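Local coordinates for protein manganese-dependent ADP-ribose/CDP-alcohol diphosphatase (Danio rerio, PDB 2NXF) that probably hydrolyses ADP-ribose and CDP-alcohols such as CDP-choline, as a metallophosphoesterase with a dinuclear metal centre, at residues Ala17-Gly22 with Arg31-Ser36; Ile281-Val286 with Gly312-Leu317; Arg27-Tyr32 with Val286-Pro291. All blocks are in the same frame, centred on the assembly; numbering follows the deposited sequence. Where two conformers were deposited one is given.

Interaction 1 (Ala17-Gly22 with Arg31-Ser36); sequences ADIEDG and RYYRGS. With PO4 (phosphate ion), chain F.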
loop_
_atom_site.group_PDB
_atom_site.type_symbol
_atom_site.label_atom_id
_atom_site.label_comp_id
_atom_site.label_asym_id
_atom_site.label_seq_id
_atom_site.Cartn_x
_atom_site.Cartn_y
_atom_site.Cartn_z
ATOM N N ALA A 17 -11.147 -10.080 -9.436
ATOM C CA ALA A 17 -11.418 -11.523 -9.545
ATOM C C ALA A 17 -12.556 -11.716 -10.519
ATOM O O ALA A 17 -13.459 -10.877 -10.603
ATOM C CB ALA A 17 -11.763 -12.122 -8.169
ATOM N N ASP A 18 -12.527 -12.828 -11.251
ATOM C CA ASP A 18 -13.574 -13.130 -12.224
ATOM C C ASP A 18 -14.716 -13.873 -11.527
ATOM O O ASP A 18 -14.985 -15.058 -11.799
ATOM C CB ASP A 18 -13.003 -13.956 -13.392
ATOM C CG ASP A 18 -13.998 -14.136 -14.529
ATOM O OD1 ASP A 18 -15.040 -13.429 -14.573
ATOM O OD2 ASP A 18 -13.760 -15.031 -15.378
ATOM N N ILE A 19 -15.386 -13.163 -10.616
ATOM C CA ILE A 19 -16.453 -13.744 -9.796
ATOM C C ILE A 19 -17.558 -12.704 -9.609
ATOM O O ILE A 19 -17.339 -11.512 -9.837
ATOM C CB ILE A 19 -15.945 -14.190 -8.398
ATOM C CG1 ILE A 19 -15.419 -12.995 -7.581
ATOM C CG2 ILE A 19 -14.871 -15.276 -8.505
ATOM C CD1 ILE A 19 -14.686 -13.369 -6.272
ATOM N N GLU A 20 -18.739 -13.149 -9.198
ATOM C CA GLU A 20 -19.840 -12.211 -8.988
ATOM C C GLU A 20 -19.534 -11.264 -7.819
ATOM O O GLU A 20 -18.708 -11.567 -6.942
ATOM C CB GLU A 20 -21.178 -12.946 -8.808
ATOM C CG GLU A 20 -21.820 -13.378 -10.147
ATOM C CD GLU A 20 -23.072 -14.235 -9.991
ATOM O OE1 GLU A 20 -23.057 -15.219 -9.202
ATOM O OE2 GLU A 20 -24.072 -13.958 -10.695
ATOM N N ASP A 21 -20.179 -10.102 -7.837
ATOM C CA ASP A 21 -20.044 -9.144 -6.747
ATOM C C ASP A 21 -20.305 -9.787 -5.390
ATOM O O ASP A 21 -21.182 -10.651 -5.253
ATOM C CB ASP A 21 -21.002 -7.972 -6.927
ATOM C CG ASP A 21 -20.629 -7.063 -8.084
ATOM O OD1 ASP A 21 -19.527 -7.199 -8.671
ATOM O OD2 ASP A 21 -21.464 -6.191 -8.402
ATOM N N GLY A 22 -19.533 -9.355 -4.401
ATOM C CA GLY A 22 -19.698 -9.813 -3.031
ATOM C C GLY A 22 -19.839 -8.645 -2.074
ATOM O O GLY A 22 -20.199 -7.530 -2.468
ATOM N N ARG A 31 -18.394 -5.419 -2.883
ATOM C CA ARG A 31 -17.118 -5.619 -3.581
ATOM C C ARG A 31 -17.350 -5.975 -5.053
ATOM O O ARG A 31 -17.998 -6.971 -5.375
ATOM C CB ARG A 31 -16.247 -6.646 -2.839
ATOM C CG ARG A 31 -15.688 -5.998 -1.593
ATOM C CD ARG A 31 -14.717 -6.810 -0.802
ATOM N NE ARG A 31 -14.351 -6.053 0.400
ATOM C CZ ARG A 31 -13.304 -6.320 1.172
ATOM N NH1 ARG A 31 -12.472 -7.327 0.875
ATOM N NH2 ARG A 31 -13.080 -5.568 2.240
ATOM N N TYR A 32 -16.846 -5.115 -5.936
ATOM C CA TYR A 32 -17.172 -5.153 -7.353
ATOM C C TYR A 32 -16.008 -5.813 -8.092
ATOM O O TYR A 32 -15.218 -5.139 -8.740
ATOM C CB TYR A 32 -17.393 -3.720 -7.840
ATOM C CG TYR A 32 -18.562 -3.043 -7.157
ATOM C CD1 TYR A 32 -19.848 -3.216 -7.639
ATOM C CD2 TYR A 32 -18.372 -2.234 -6.028
ATOM C CE1 TYR A 32 -20.934 -2.598 -7.019
ATOM C CE2 TYR A 32 -19.451 -1.606 -5.396
ATOM C CZ TYR A 32 -20.718 -1.794 -5.898
ATOM O OH TYR A 32 -21.806 -1.194 -5.301
ATOM N N TYR A 33 -15.904 -7.139 -7.965
ATOM C CA TYR A 33 -14.690 -7.863 -8.368
ATOM C C TYR A 33 -14.378 -7.720 -9.862
ATOM O O TYR A 33 -13.233 -7.427 -10.245
ATOM C CB TYR A 33 -14.795 -9.356 -7.972
ATOM C CG TYR A 33 -14.845 -9.560 -6.466
ATOM C CD1 TYR A 33 -13.670 -9.388 -5.676
ATOM C CD2 TYR A 33 -16.029 -9.917 -5.825
ATOM C CE1 TYR A 33 -13.699 -9.559 -4.298
ATOM C CE2 TYR A 33 -16.048 -10.107 -4.429
ATOM C CZ TYR A 33 -14.887 -9.913 -3.691
ATOM O OH TYR A 33 -14.903 -10.075 -2.323
ATOM N N ARG A 34 -15.379 -7.939 -10.707
ATOM C CA ARG A 34 -15.142 -7.830 -12.155
ATOM C C ARG A 34 -14.979 -6.380 -12.603
ATOM O O ARG A 34 -14.139 -6.086 -13.463
ATOM C CB ARG A 34 -16.242 -8.520 -12.953
ATOM C CG ARG A 34 -16.196 -10.034 -12.823
ATOM C CD ARG A 34 -17.223 -10.660 -13.759
ATOM N NE ARG A 34 -17.205 -12.113 -13.633
ATOM C CZ ARG A 34 -18.211 -12.855 -13.176
ATOM N NH1 ARG A 34 -19.358 -12.293 -12.800
ATOM N NH2 ARG A 34 -18.066 -14.177 -13.104
ATOM N N GLY A 35 -15.780 -5.481 -12.020
ATOM C CA GLY A 35 -15.757 -4.056 -12.377
ATOM C C GLY A 35 -14.421 -3.386 -12.105
ATOM O O GLY A 35 -14.081 -2.380 -12.739
ATOM N N SER A 36 -13.653 -3.952 -11.177
ATOM C CA SER A 36 -12.350 -3.389 -10.834
ATOM C C SER A 36 -11.439 -3.295 -12.051
ATOM O O SER A 36 -10.679 -2.341 -12.174
ATOM C CB SER A 36 -11.668 -4.193 -9.733
ATOM O OG SER A 36 -11.363 -5.489 -10.183
HETATM P P PO4 F . -8.958 -6.322 2.554
HETATM O O1 PO4 F . -9.696 -5.329 3.424
HETATM O O2 PO4 F . -9.632 -7.676 2.658
HETATM O O3 PO4 F . -9.051 -5.966 1.081
HETATM O O4 PO4 F . -7.509 -6.391 2.928
HETATM O O HOH W 1 -18.007 -8.900 -10.032
HETATM O O HOH W 2 -18.294 -5.667 -10.658
#
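The ring of Y33 forms the packed half of this contact. I19 lays CD1 over one of its faces, 3.8 Å from the ring centroid, in a CH-pi contact; with CG1 set between the backbone N and the carbonyl carbon (chi1 62°), the ethyl arm turns back onto the tyrosine. E20 O meets the ring edge at CD2, and A17 CB rests 4.1 Å from Y33 CB.

The solvent side is held by charge and water instead. R34, extended from CG to NE, passes its guanidinium face over the backbone of I19 and gives NE to D18 OD1 in a straight 2.7 Å salt bridge, with the two planar groups 74° apart. One water links I19 O, D21 OD1 and R34 N, and a second joins D21 OD1 to G35 N. The other carboxylate oxygen of D21 pairs with R30.

At the far end G22 and R31 form an antiparallel hydrogen-bonded pair, R31 N to G22 O at 2.8 Å and G22 N to R31 O at 3.0 Å. This is the outer pair of a two-stranded antiparallel hairpin, 22-23 with 30-31, which brings R31 beside the metal-site residues Q15 and H267 of the calcineurin-like phosphoesterase fold.

Interaction 2 (Ile281-Val286 with Gly312-Leu317); sequences ITLEGV and GRVEDL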
loop_
_atom_site.group_PDB
_atom_site.type_symbol
_atom_site.label_atom_id
_atom_site.label_comp_id
_atom_site.label_asym_id
_atom_site.label_seq_id
_atom_site.Cartn_x
_atom_site.Cartn_y
_atom_site.Cartn_z
ATOM N N ILE A 281 -1.879 9.912 3.566
ATOM C CA ILE A 281 -2.956 9.721 2.603
ATOM C C ILE A 281 -3.271 8.232 2.529
ATOM O O ILE A 281 -2.385 7.410 2.275
ATOM C CB ILE A 281 -2.558 10.206 1.186
ATOM C CG1 ILE A 281 -2.085 11.667 1.224
ATOM C CG2 ILE A 281 -3.722 10.025 0.187
ATOM C CD1 ILE A 281 -1.306 12.077 -0.032
ATOM N N THR A 282 -4.531 7.883 2.771
ATOM C CA THR A 282 -4.982 6.511 2.582
ATOM C C THR A 282 -5.959 6.515 1.415
ATOM O O THR A 282 -7.021 7.104 1.502
ATOM C CB THR A 282 -5.650 5.948 3.859
ATOM O OG1 THR A 282 -4.746 6.089 4.961
ATOM C CG2 THR A 282 -6.029 4.439 3.684
ATOM N N LEU A 283 -5.557 5.889 0.315
ATOM C CA LEU A 283 -6.351 5.921 -0.901
ATOM C C LEU A 283 -7.585 5.047 -0.807
ATOM O O LEU A 283 -7.513 3.894 -0.356
ATOM C CB LEU A 283 -5.506 5.448 -2.087
ATOM C CG LEU A 283 -4.376 6.373 -2.521
ATOM C CD1 LEU A 283 -3.507 5.633 -3.532
ATOM C CD2 LEU A 283 -4.955 7.674 -3.125
ATOM N N GLU A 284 -8.720 5.619 -1.214
ATOM C CA GLU A 284 -9.973 4.870 -1.362
ATOM C C GLU A 284 -9.760 3.677 -2.283
ATOM O O GLU A 284 -9.010 3.778 -3.261
ATOM C CB GLU A 284 -11.055 5.795 -1.942
ATOM C CG GLU A 284 -11.563 6.868 -0.944
ATOM C CD GLU A 284 -10.641 8.089 -0.749
ATOM O OE1 GLU A 284 -9.617 8.255 -1.439
ATOM O OE2 GLU A 284 -10.955 8.923 0.130
ATOM N N GLY A 285 -10.424 2.555 -1.979
ATOM C CA GLY A 285 -10.121 1.308 -2.695
ATOM C C GLY A 285 -11.018 1.098 -3.898
ATOM O O GLY A 285 -12.247 1.277 -3.831
ATOM N N VAL A 286 -10.401 0.695 -4.999
ATOM C CA VAL A 286 -11.131 0.420 -6.236
ATOM C C VAL A 286 -12.178 -0.669 -6.042
ATOM O O VAL A 286 -13.309 -0.578 -6.569
ATOM C CB VAL A 286 -10.135 -0.008 -7.354
ATOM C CG1 VAL A 286 -10.866 -0.659 -8.537
ATOM C CG2 VAL A 286 -9.306 1.197 -7.822
ATOM N N GLY A 312 -13.544 10.531 -8.684
ATOM C CA GLY A 312 -14.616 9.787 -8.054
ATOM C C GLY A 312 -14.560 9.919 -6.547
ATOM O O GLY A 312 -14.772 11.012 -6.011
ATOM N N ARG A 313 -14.271 8.806 -5.874
ATOM C CA ARG A 313 -14.220 8.768 -4.409
ATOM C C ARG A 313 -12.974 9.434 -3.822
ATOM O O ARG A 313 -12.939 9.712 -2.613
ATOM C CB ARG A 313 -14.327 7.322 -3.911
ATOM C CG ARG A 313 -15.628 6.662 -4.354
ATOM C CD ARG A 313 -15.714 5.228 -3.872
ATOM N NE ARG A 313 -15.476 5.118 -2.444
ATOM C CZ ARG A 313 -14.676 4.228 -1.862
ATOM N NH1 ARG A 313 -14.007 3.310 -2.560
ATOM N NH2 ARG A 313 -14.560 4.259 -0.545
ATOM N N VAL A 314 -11.949 9.655 -4.658
ATOM C CA VAL A 314 -10.689 10.259 -4.175
ATOM C C VAL A 314 -10.723 11.782 -4.362
ATOM O O VAL A 314 -10.831 12.278 -5.494
ATOM C CB VAL A 314 -9.467 9.720 -4.929
ATOM C CG1 VAL A 314 -8.175 10.381 -4.373
ATOM C CG2 VAL A 314 -9.395 8.198 -4.854
ATOM N N GLU A 315 -10.658 12.537 -3.262
ATOM C CA GLU A 315 -10.674 14.003 -3.372
ATOM C C GLU A 315 -9.276 14.532 -3.675
ATOM O O GLU A 315 -8.275 13.918 -3.281
ATOM C CB GLU A 315 -11.182 14.645 -2.080
ATOM C CG GLU A 315 -12.709 14.635 -1.916
ATOM C CD GLU A 315 -13.437 15.616 -2.849
ATOM O OE1 GLU A 315 -13.334 16.867 -2.655
ATOM O OE2 GLU A 315 -14.136 15.109 -3.761
ATOM N N ASP A 316 -9.209 15.680 -4.356
ATOM C CA ASP A 316 -7.909 16.328 -4.610
ATOM C C ASP A 316 -7.248 16.700 -3.278
ATOM O O ASP A 316 -7.918 16.866 -2.256
ATOM C CB ASP A 316 -8.069 17.649 -5.386
ATOM C CG ASP A 316 -8.555 17.472 -6.815
ATOM O OD1 ASP A 316 -8.704 16.337 -7.308
ATOM O OD2 ASP A 316 -8.802 18.528 -7.453
ATOM N N LEU A 317 -5.938 16.919 -3.329
ATOM C CA LEU A 317 -5.183 17.350 -2.168
ATOM C C LEU A 317 -3.957 18.095 -2.648
ATOM O O LEU A 317 -3.341 17.696 -3.642
ATOM C CB LEU A 317 -4.759 16.117 -1.360
ATOM C CG LEU A 317 -4.151 16.238 0.026
ATOM C CD1 LEU A 317 -4.937 17.152 0.950
ATOM C CD2 LEU A 317 -4.096 14.827 0.593
HETATM O O HOH W 3 -11.185 11.468 -0.618
#
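The chain runs through I281-G285 and R313-L317 in nearly opposite directions, 164° apart, yet the backbones stay well separated, and the CA atoms of E284 and V314 come no nearer than 6.1 Å. Side chains therefore do the joining. E284 sits in the middle: its chain, bent at chi2 (78°), folds over the backbone of the other segment, where OE1 lies 3.4 Å from V314 CG2. The second oxygen, OE2, takes a hydrogen bond of 2.7 Å from a water that in turn accepts from E315 N, so the carboxylate reaches the opposite backbone through solvent.

Although E284 and R313 carry opposite charges, they do not pair. The guanidinium of R313 instead lies with one face against E284 CB, and its plane stands nearly at right angles to that of the carboxylate. A bend at chi3 (52°) turns the arginine toward G285, whose O is 3.0 Å from R313 NH1 at the guanidinium edge; NH1 is hydrogen-bonded to T289 OG1 and NH2 to H267 O. The contact thereby links the two sheets of the calcineurin-like phosphoesterase sandwich: 281-286 leaves strand 279-282 of one, while 312-317 is the turn between strands 305-312 and 317-320 of the other. Were E284 an alanine, the water would probably lose its carboxylate acceptor and the flank of V314 CG2 its cover.

Apolar contacts continue the interface. I281 and L317 meet tip to tip, with CG1 of I281 3.8 Å from CD2 of L317, and M306 and M308 of strand 305-312 also touch I281. L283 CD2 approaches V314 CG1 more loosely, at 4.4 Å, and the leucine also packs on A12 and on L10 of strand 6-11.

Interaction 3 (Arg27-Tyr32 with Val286-Pro291); sequences RTRRRY and VIETPP. With PO4 (phosphate ion), chain F.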
loop_
_atom_site.group_PDB
_atom_site.type_symbol
_atom_site.label_atom_id
_atom_site.label_comp_id
_atom_site.label_asym_id
_atom_site.label_seq_id
_atom_site.Cartn_x
_atom_site.Cartn_y
_atom_site.Cartn_z
ATOM N N ARG A 27 -20.941 -6.749 5.910
ATOM C CA ARG A 27 -22.016 -6.546 4.919
ATOM C C ARG A 27 -22.480 -5.085 4.861
ATOM O O ARG A 27 -23.679 -4.787 4.825
ATOM C CB ARG A 27 -23.186 -7.519 5.171
ATOM C CG ARG A 27 -22.751 -8.973 5.050
ATOM C CD ARG A 27 -23.910 -9.946 5.104
ATOM N NE ARG A 27 -24.794 -9.780 3.955
ATOM C CZ ARG A 27 -26.070 -10.154 3.919
ATOM N NH1 ARG A 27 -26.648 -10.722 4.975
ATOM N NH2 ARG A 27 -26.777 -9.947 2.817
ATOM N N THR A 28 -21.504 -4.182 4.878
ATOM C CA THR A 28 -21.763 -2.745 4.840
ATOM C C THR A 28 -21.158 -2.133 3.582
ATOM O O THR A 28 -21.411 -0.969 3.274
ATOM C CB THR A 28 -21.136 -2.023 6.047
ATOM O OG1 THR A 28 -19.736 -2.337 6.092
ATOM C CG2 THR A 28 -21.821 -2.439 7.348
ATOM N N ARG A 29 -20.347 -2.914 2.870
ATOM C CA ARG A 29 -19.724 -2.468 1.632
ATOM C C ARG A 29 -19.793 -3.577 0.594
ATOM O O ARG A 29 -19.552 -4.740 0.916
ATOM C CB ARG A 29 -18.246 -2.128 1.857
ATOM C CG ARG A 29 -17.961 -1.108 2.966
ATOM C CD ARG A 29 -18.266 0.318 2.550
ATOM N NE ARG A 29 -17.842 1.258 3.590
ATOM C CZ ARG A 29 -18.593 1.685 4.604
ATOM N NH1 ARG A 29 -19.861 1.284 4.759
ATOM N NH2 ARG A 29 -18.074 2.537 5.480
ATOM N N ARG A 30 -20.086 -3.205 -0.648
ATOM C CA ARG A 30 -20.135 -4.154 -1.758
ATOM C C ARG A 30 -18.757 -4.231 -2.395
ATOM O O ARG A 30 -18.041 -3.223 -2.449
ATOM C CB ARG A 30 -21.178 -3.688 -2.786
ATOM C CG ARG A 30 -21.372 -4.614 -3.983
ATOM C CD ARG A 30 -22.785 -4.446 -4.569
ATOM N NE ARG A 30 -22.912 -5.125 -5.859
ATOM C CZ ARG A 30 -24.018 -5.162 -6.596
ATOM N NH1 ARG A 30 -25.136 -4.556 -6.183
ATOM N NH2 ARG A 30 -24.006 -5.808 -7.755
ATOM N N ARG A 31 -18.394 -5.419 -2.883
ATOM C CA ARG A 31 -17.118 -5.619 -3.581
ATOM C C ARG A 31 -17.350 -5.975 -5.053
ATOM O O ARG A 31 -17.998 -6.971 -5.375
ATOM C CB ARG A 31 -16.247 -6.646 -2.839
ATOM C CG ARG A 31 -15.688 -5.998 -1.593
ATOM C CD ARG A 31 -14.717 -6.810 -0.802
ATOM N NE ARG A 31 -14.351 -6.053 0.400
ATOM C CZ ARG A 31 -13.304 -6.320 1.172
ATOM N NH1 ARG A 31 -12.472 -7.327 0.875
ATOM N NH2 ARG A 31 -13.080 -5.568 2.240
ATOM N N TYR A 32 -16.846 -5.115 -5.936
ATOM C CA TYR A 32 -17.172 -5.153 -7.353
ATOM C C TYR A 32 -16.008 -5.813 -8.092
ATOM O O TYR A 32 -15.218 -5.139 -8.740
ATOM C CB TYR A 32 -17.393 -3.720 -7.840
ATOM C CG TYR A 32 -18.562 -3.043 -7.157
ATOM C CD1 TYR A 32 -19.848 -3.216 -7.639
ATOM C CD2 TYR A 32 -18.372 -2.234 -6.028
ATOM C CE1 TYR A 32 -20.934 -2.598 -7.019
ATOM C CE2 TYR A 32 -19.451 -1.606 -5.396
ATOM C CZ TYR A 32 -20.718 -1.794 -5.898
ATOM O OH TYR A 32 -21.806 -1.194 -5.301
ATOM N N VAL A 286 -10.401 0.695 -4.999
ATOM C CA VAL A 286 -11.131 0.420 -6.236
ATOM C C VAL A 286 -12.178 -0.669 -6.042
ATOM O O VAL A 286 -13.309 -0.578 -6.569
ATOM C CB VAL A 286 -10.135 -0.008 -7.354
ATOM C CG1 VAL A 286 -10.866 -0.659 -8.537
ATOM C CG2 VAL A 286 -9.306 1.197 -7.822
ATOM N N ILE A 287 -11.821 -1.695 -5.273
ATOM C CA ILE A 287 -12.743 -2.836 -5.112
ATOM C C ILE A 287 -14.110 -2.459 -4.545
ATOM O O ILE A 287 -15.106 -3.078 -4.889
ATOM C CB ILE A 287 -12.096 -3.983 -4.315
ATOM C CG1 ILE A 287 -12.979 -5.243 -4.302
ATOM C CG2 ILE A 287 -11.732 -3.545 -2.886
ATOM C CD1 ILE A 287 -13.217 -5.849 -5.694
ATOM N N GLU A 288 -14.170 -1.439 -3.677
ATOM C CA GLU A 288 -15.474 -1.072 -3.100
ATOM C C GLU A 288 -16.128 0.099 -3.831
ATOM O O GLU A 288 -17.096 0.673 -3.340
ATOM C CB GLU A 288 -15.353 -0.823 -1.599
ATOM C CG GLU A 288 -15.147 -2.160 -0.866
ATOM C CD GLU A 288 -14.935 -2.039 0.624
ATOM O OE1 GLU A 288 -15.135 -0.945 1.179
ATOM O OE2 GLU A 288 -14.573 -3.075 1.232
ATOM N N THR A 289 -15.580 0.416 -5.004
ATOM C CA THR A 289 -16.094 1.498 -5.867
ATOM C C THR A 289 -17.053 0.938 -6.957
ATOM O O THR A 289 -16.620 0.111 -7.765
ATOM C CB THR A 289 -14.965 2.244 -6.524
ATOM O OG1 THR A 289 -14.024 2.651 -5.518
ATOM C CG2 THR A 289 -15.501 3.472 -7.282
ATOM N N PRO A 290 -18.326 1.383 -6.991
ATOM C CA PRO A 290 -19.231 0.870 -8.033
ATOM C C PRO A 290 -18.912 1.450 -9.406
ATOM O O PRO A 290 -18.192 2.443 -9.502
ATOM C CB PRO A 290 -20.621 1.326 -7.556
ATOM C CG PRO A 290 -20.355 2.542 -6.758
ATOM C CD PRO A 290 -19.028 2.308 -6.070
ATOM N N PRO A 291 -19.433 0.821 -10.478
ATOM C CA PRO A 291 -19.126 1.256 -11.834
ATOM C C PRO A 291 -19.522 2.697 -12.148
ATOM O O PRO A 291 -18.995 3.269 -13.087
ATOM C CB PRO A 291 -19.968 0.301 -12.703
ATOM C CG PRO A 291 -20.078 -0.907 -11.892
ATOM C CD PRO A 291 -20.282 -0.387 -10.484
HETATM P P PO4 F . -8.958 -6.322 2.554
HETATM O O1 PO4 F . -9.696 -5.329 3.424
HETATM O O2 PO4 F . -9.632 -7.676 2.658
HETATM O O3 PO4 F . -9.051 -5.966 1.081
HETATM O O4 PO4 F . -7.509 -6.391 2.928
HETATM O O HOH W 4 -19.100 -0.433 -1.658
HETATM O O HOH W 5 -14.358 -2.222 -8.754
#
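E288 OE2 accepts from two nitrogens of R31, NE and NH2, each at 3.1 Å; the NH2 bond is weak, and both are bent at the hydrogen, near 135°. For NE the oxygen, carried there by an extended chain (chi2 177°), uses its anti lone pair. OE2 also accepts from ND1 of the metal ligand H267, so E288 is a second-shell residue that ties this histidine to the arginine. From its far edge R31 NH1 makes a weak bond to O2 of a phosphate ion, which N96 and H97 also hold. A straight backbone bond, Y32 N to I287 O at 2.9 Å, locks the two segments together, and a water bridges R30 O and E288 O.

Farther out, E288 OE1 lies against the aliphatic part of R29, 3.3 Å from CG, while the guanidinium of R29 pairs with D268. The ring of Y32 is sandwiched: P290 CA sits over its centre at 3.6 Å in a CH-pi contact, and R30 CG covers the opposite face nearer the rim. I287 CG1 packs 3.8 Å from R31 CB. The contact thus fastens strand 30-31 to the loop between strands 279-282 and 295-301, with V286 and T289 resting on helix 35-49.

How the interactions relate
Interactions 1 and 3 lie on the same side of the chain's centre and share R31 and Y32: strand 30-31 pairs with G22 in one and is held to the loop 286-291 in the other, and the salt bridge of D21 with R30 joins them. Interaction 1 is a surface contact rich in water and charge, whereas interaction 3 is partly buried and reaches the metal site through its polar atoms. Interaction 2, nearer the centre, is also partly buried but rests on the aliphatic and backbone contacts of E284 and R313, a few apolar pairs and one water. It shares V286 with interaction 3, joins it through R313 and T289, and meets interaction 1 only by packing of V286 on S36.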